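Local coordinates for protein putative xanthine dehydrogenase YAGS fad-binding subunit (PDB 5G5G) that probably oxidises aldehydes or related substrates as the molybdenum-cofactor-binding subunit of a three-chain enzyme that also carries an iron-sulfur cluster, at residues L78-A83 and A111-V116; M196-G201 and K263-V268. All coordinates share one frame; numbering follows the deposited sequence.

Interaction 1: L78-A83 and A111-V116; sequences LAVITA and AIALVV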
loop_
_atom_site.group_PDB
_atom_site.type_symbol
_atom_site.label_atom_id
_atom_site.label_comp_id
_atom_site.label_asym_id
_atom_site.label_seq_id
_atom_site.Cartn_x
_atom_site.Cartn_y
_atom_site.Cartn_z
ATOM N N LEU C 78 -32.117 -6.386 5.817
ATOM C CA LEU C 78 -32.951 -6.958 4.786
ATOM C C LEU C 78 -32.791 -8.469 4.694
ATOM O O LEU C 78 -33.800 -9.162 4.546
ATOM C CB LEU C 78 -32.596 -6.378 3.399
ATOM C CG LEU C 78 -32.791 -4.871 3.147
ATOM C CD1 LEU C 78 -32.574 -4.588 1.667
ATOM C CD2 LEU C 78 -34.187 -4.510 3.525
ATOM N N ALA C 79 -31.582 -8.979 4.779
ATOM C CA ALA C 79 -31.335 -10.427 4.674
ATOM C C ALA C 79 -29.908 -10.735 5.133
ATOM O O ALA C 79 -29.062 -9.841 5.260
ATOM C CB ALA C 79 -31.473 -10.868 3.221
ATOM N N VAL C 80 -29.650 -12.031 5.355
ATOM C CA VAL C 80 -28.280 -12.479 5.584
ATOM C C VAL C 80 -28.007 -13.638 4.624
ATOM O O VAL C 80 -28.731 -14.639 4.661
ATOM C CB VAL C 80 -28.064 -12.975 7.051
ATOM C CG1 VAL C 80 -26.603 -13.359 7.264
ATOM C CG2 VAL C 80 -28.512 -11.885 8.030
ATOM N N ILE C 81 -26.985 -13.492 3.797
ATOM C CA ILE C 81 -26.583 -14.502 2.821
ATOM C C ILE C 81 -25.587 -15.453 3.453
ATOM O O ILE C 81 -24.638 -14.986 4.080
ATOM C CB ILE C 81 -25.929 -13.872 1.597
ATOM C CG1 ILE C 81 -26.788 -12.703 1.094
ATOM C CG2 ILE C 81 -25.664 -14.924 0.511
ATOM C CD1 ILE C 81 -28.240 -12.966 0.903
ATOM N N THR C 82 -25.778 -16.761 3.236
ATOM C CA THR C 82 -24.863 -17.791 3.718
ATOM C C THR C 82 -24.673 -18.857 2.662
ATOM O O THR C 82 -25.451 -18.909 1.744
ATOM C CB THR C 82 -25.441 -18.491 4.964
ATOM O OG1 THR C 82 -26.624 -19.230 4.604
ATOM C CG2 THR C 82 -25.831 -17.474 6.015
ATOM N N ALA C 83 -23.678 -19.735 2.827
ATOM C CA ALA C 83 -23.527 -20.872 1.879
ATOM C C ALA C 83 -24.757 -21.704 1.872
ATOM O O ALA C 83 -25.231 -22.166 0.811
ATOM C CB ALA C 83 -22.316 -21.732 2.208
ATOM N N ALA C 111 -14.779 -15.672 3.501
ATOM C CA ALA C 111 -16.128 -15.146 3.683
ATOM C C ALA C 111 -17.108 -16.273 4.042
ATOM O O ALA C 111 -17.108 -17.332 3.393
ATOM C CB ALA C 111 -16.604 -14.447 2.451
ATOM N N ILE C 112 -17.941 -16.060 5.059
ATOM C CA ILE C 112 -18.959 -17.048 5.455
ATOM C C ILE C 112 -20.384 -16.528 5.460
ATOM O O ILE C 112 -21.336 -17.315 5.535
ATOM C CB ILE C 112 -18.646 -17.758 6.788
ATOM C CG1 ILE C 112 -18.582 -16.740 7.948
ATOM C CG2 ILE C 112 -17.356 -18.540 6.644
ATOM C CD1 ILE C 112 -18.451 -17.383 9.321
ATOM N N ALA C 113 -20.545 -15.213 5.440
ATOM C CA ALA C 113 -21.874 -14.625 5.419
ATOM C C ALA C 113 -21.788 -13.174 4.932
ATOM O O ALA C 113 -20.689 -12.568 4.900
ATOM C CB ALA C 113 -22.561 -14.703 6.778
ATOM N N LEU C 114 -22.950 -12.654 4.519
ATOM C CA LEU C 114 -23.067 -11.234 4.151
ATOM C C LEU C 114 -24.362 -10.705 4.718
ATOM O O LEU C 114 -25.415 -11.251 4.437
ATOM C CB LEU C 114 -23.070 -11.032 2.629
ATOM C CG LEU C 114 -23.133 -9.556 2.181
ATOM C CD1 LEU C 114 -21.719 -9.010 2.045
ATOM C CD2 LEU C 114 -23.928 -9.400 0.898
ATOM N N VAL C 115 -24.287 -9.660 5.548
ATOM C CA VAL C 115 -25.523 -9.031 6.020
ATOM C C VAL C 115 -25.837 -7.855 5.103
ATOM O O VAL C 115 -24.941 -7.032 4.878
ATOM C CB VAL C 115 -25.376 -8.503 7.449
ATOM C CG1 VAL C 115 -26.650 -7.830 7.910
ATOM C CG2 VAL C 115 -25.013 -9.619 8.414
ATOM N N VAL C 116 -27.074 -7.767 4.606
ATOM C CA VAL C 116 -27.525 -6.725 3.707
ATOM C C VAL C 116 -28.457 -5.841 4.519
ATOM O O VAL C 116 -29.381 -6.356 5.165
ATOM C CB VAL C 116 -28.344 -7.358 2.549
ATOM C CG1 VAL C 116 -28.816 -6.295 1.585
ATOM C CG2 VAL C 116 -27.479 -8.369 1.841
HETATM O O HOH W 1 -21.542 -19.823 4.918
#
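The carbonyl of V116 takes two donors from L78-A79, a classic beta bulge in an antiparallel ladder of the hammerhead domain. L78 N reaches V116 O at 2.8 Å, whereas A79 N, its second donor, lies 3.4 Å from V116 O and gives only a weak bond. The return bond, V116 N to A79 O at 2.9 Å, is almost linear (176°). Beyond the bulge the pairing is regular. I81 and L114 form a hydrogen-bonded pair, with I81 N 2.8 Å from L114 O and L114 N 2.9 Å from I81 O. Both acceptors also receive CA-H contacts, L114 O from V80 and I81 O from A113. At the far end a water replaces direct pairing, donating to I112 O at 2.6 Å and accepting from A83 N.

Valine and isoleucine suit such a ladder because their beta-branched chains favour extended backbone. V80 CG2 and V115 CG2 sit 4.2 Å apart, the two side chains lying alongside and pointing the same way. In both, CG1 is anti to the backbone N (chi1 -177° in V80), which places CG2 beside that N. The small A113 brings its CB close to the carbonyl of I81. T82 is the N-cap residue just before helix 83-86; its side chain caps a backbone N of that helix, a role that suits threonine's short hydroxyl side chain.

N85 returns from the following helix to hold the strand's polar atoms, its ND2 binding V80 O and its OD1 binding T82 N. On its other side, strand 111-117 pairs with strand 49-55 through A113 with V54 and V115 with Y52. A79, L114 and V116 pack on helix 250-262, while V80 touches T68 and V115 touches V130, both in loops.

Interaction 2: M196-G201 and K263-V268; sequences MAVWDG and KRPVKV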
loop_
_atom_site.group_PDB
_atom_site.type_symbol
_atom_site.label_atom_id
_atom_site.label_comp_id
_atom_site.label_asym_id
_atom_site.label_seq_id
_atom_site.Cartn_x
_atom_site.Cartn_y
_atom_site.Cartn_z
ATOM N N MET C 196 -20.821 -3.680 -7.072
ATOM C CA MET C 196 -22.264 -3.423 -6.972
ATOM C C MET C 196 -22.975 -4.267 -7.998
ATOM O O MET C 196 -22.562 -4.302 -9.179
ATOM C CB MET C 196 -22.592 -1.945 -7.191
ATOM C CG MET C 196 -24.063 -1.660 -7.060
ATOM S SD MET C 196 -24.490 0.081 -7.075
ATOM C CE MET C 196 -24.403 0.389 -8.831
ATOM N N ALA C 197 -24.034 -4.959 -7.565
ATOM C CA ALA C 197 -24.836 -5.805 -8.468
ATOM C C ALA C 197 -26.233 -5.290 -8.609
ATOM O O ALA C 197 -26.838 -4.893 -7.620
ATOM C CB ALA C 197 -24.865 -7.219 -7.981
ATOM N N VAL C 198 -26.772 -5.356 -9.817
ATOM C CA VAL C 198 -28.193 -5.111 -10.128
ATOM C C VAL C 198 -28.637 -6.259 -11.024
ATOM O O VAL C 198 -27.993 -6.550 -12.084
ATOM C CB VAL C 198 -28.420 -3.790 -10.933
ATOM C CG1 VAL C 198 -29.859 -3.575 -11.385
ATOM C CG2 VAL C 198 -27.957 -2.588 -10.166
ATOM N N TRP C 199 -29.737 -6.890 -10.640
ATOM C CA TRP C 199 -30.431 -7.847 -11.531
ATOM C C TRP C 199 -31.654 -7.223 -12.174
ATOM O O TRP C 199 -32.394 -6.485 -11.516
ATOM C CB TRP C 199 -30.861 -9.104 -10.807
ATOM C CG TRP C 199 -29.763 -9.951 -10.253
ATOM C CD1 TRP C 199 -29.062 -9.712 -9.104
ATOM C CD2 TRP C 199 -29.212 -11.142 -10.815
ATOM N NE1 TRP C 199 -28.100 -10.684 -8.927
ATOM C CE2 TRP C 199 -28.211 -11.595 -9.937
ATOM C CE3 TRP C 199 -29.508 -11.916 -11.959
ATOM C CZ2 TRP C 199 -27.470 -12.732 -10.189
ATOM C CZ3 TRP C 199 -28.758 -13.038 -12.204
ATOM C CH2 TRP C 199 -27.770 -13.447 -11.329
ATOM N N ASP C 200 -31.867 -7.555 -13.458
ATOM C CA ASP C 200 -33.096 -7.227 -14.141
ATOM C C ASP C 200 -33.582 -8.555 -14.687
ATOM O O ASP C 200 -33.039 -9.089 -15.665
ATOM C CB ASP C 200 -32.870 -6.195 -15.235
ATOM C CG ASP C 200 -34.179 -5.809 -15.972
ATOM O OD1 ASP C 200 -35.310 -6.068 -15.462
ATOM O OD2 ASP C 200 -34.066 -5.222 -17.068
ATOM N N GLY C 201 -34.541 -9.141 -13.980
ATOM C CA GLY C 201 -34.882 -10.528 -14.208
ATOM C C GLY C 201 -33.644 -11.392 -14.079
ATOM O O GLY C 201 -32.907 -11.303 -13.084
ATOM N N LYS C 263 -33.847 -8.653 -4.209
ATOM C CA LYS C 263 -34.554 -8.046 -5.354
ATOM C C LYS C 263 -34.342 -6.535 -5.403
ATOM O O LYS C 263 -35.256 -5.739 -5.619
ATOM C CB LYS C 263 -36.039 -8.471 -5.333
ATOM C CG LYS C 263 -36.208 -9.952 -5.648
ATOM C CD LYS C 263 -37.635 -10.445 -5.440
ATOM C CE LYS C 263 -37.822 -11.862 -5.997
ATOM N NZ LYS C 263 -39.262 -12.200 -5.923
ATOM N N ARG C 264 -33.096 -6.156 -5.163
ATOM C CA ARG C 264 -32.689 -4.778 -5.028
ATOM C C ARG C 264 -31.169 -4.706 -5.237
ATOM O O ARG C 264 -30.489 -5.679 -4.882
ATOM C CB ARG C 264 -33.052 -4.346 -3.614
ATOM C CG ARG C 264 -32.733 -2.944 -3.325
ATOM C CD ARG C 264 -33.439 -2.618 -2.026
ATOM N NE ARG C 264 -32.822 -1.451 -1.440
ATOM C CZ ARG C 264 -33.194 -0.941 -0.297
ATOM N NH1 ARG C 264 -34.186 -1.514 0.426
ATOM N NH2 ARG C 264 -32.572 0.144 0.119
ATOM N N PRO C 265 -30.627 -3.598 -5.795
ATOM C CA PRO C 265 -29.160 -3.547 -5.956
ATOM C C PRO C 265 -28.453 -3.553 -4.568
ATOM O O PRO C 265 -29.006 -3.073 -3.558
ATOM C CB PRO C 265 -28.897 -2.215 -6.669
ATOM C CG PRO C 265 -30.193 -1.840 -7.271
ATOM C CD PRO C 265 -31.288 -2.449 -6.430
ATOM N N VAL C 266 -27.290 -4.176 -4.540
ATOM C CA VAL C 266 -26.495 -4.285 -3.329
ATOM C C VAL C 266 -25.060 -3.982 -3.695
ATOM O O VAL C 266 -24.564 -4.463 -4.707
ATOM C CB VAL C 266 -26.582 -5.693 -2.699
ATOM C CG1 VAL C 266 -25.643 -5.812 -1.486
ATOM C CG2 VAL C 266 -28.027 -6.035 -2.336
ATOM N N LYS C 267 -24.399 -3.186 -2.867
ATOM C CA LYS C 267 -22.956 -2.961 -3.011
ATOM C C LYS C 267 -22.199 -3.440 -1.806
ATOM O O LYS C 267 -22.705 -3.392 -0.676
ATOM C CB LYS C 267 -22.636 -1.518 -3.342
ATOM C CG LYS C 267 -23.105 -0.499 -2.388
ATOM C CD LYS C 267 -22.743 0.866 -2.956
ATOM C CE LYS C 267 -22.802 1.968 -1.965
ATOM N NZ LYS C 267 -22.291 3.282 -2.446
ATOM N N VAL C 268 -21.042 -3.990 -2.065
ATOM C CA VAL C 268 -20.205 -4.668 -1.070
ATOM C C VAL C 268 -18.750 -4.238 -1.264
ATOM O O VAL C 268 -18.231 -4.321 -2.381
ATOM C CB VAL C 268 -20.253 -6.200 -1.258
ATOM C CG1 VAL C 268 -19.328 -6.901 -0.259
ATOM C CG2 VAL C 268 -21.687 -6.711 -1.091
#
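The pyrrolidine ring of P265 meets V198 along its CB-CG side, V198 CG2 standing 3.6 Å from P265 CB, while A45 and A48 also pack on the proline. The indole of W199, on the same strand as V198, donates from NE1 to A256 O of helix 250-262, and the tryptophan side chain also touches A259, R260 and L204. They flank an antiparallel ladder in which strand 194-200 runs beside strand 266-269 in a mixed sheet. P265, just before the strand, has no N-H to give, and its CA lies 3.2 Å from A197 O in a CA-H...O contact.

M196 and K267 face each other as a non-hydrogen-bonded pair, their CB atoms 3.9 Å apart. With CG anti to the backbone N (chi1 -179°), M196 lays CG against V266 O; the chain bends at chi3 (79°), and the methionine side chain also touches W41 and A45. The lysine's long chain leads away too, and its NZ binds Y39 O, makes a cation-pi contact with Y39 and forms a salt bridge to an acidic side chain of another protein chain. A197 and V266, compact enough to lie under helix 250-262, are the hydrogen-bonded pair: A197 N reaches V266 O at 2.9 Å, and V266 N reaches A197 O at 3.2 Å.

Overall arrangement
From the N terminus, interaction 1 comes first, closing the loop of 27 residues between 78-83 and 111-116. Much later, interaction 2 closes a longer excursion of 61 residues that includes helices 213-224 and 250-262. The two are in series, neither nested nor crossed, yet they belong to one mixed sheet. Strand 49-55 lies between them, pairing with 111-117 on one side and 266-269 on the other, and so joins the hammerhead region to the first molybdopterin-binding region. Their centres are about 14 Å apart, and their side chains touch directly: V116 CG1 lies 4.0 Å from V266 CG2, and L78 CD1 packs against R264 NH1.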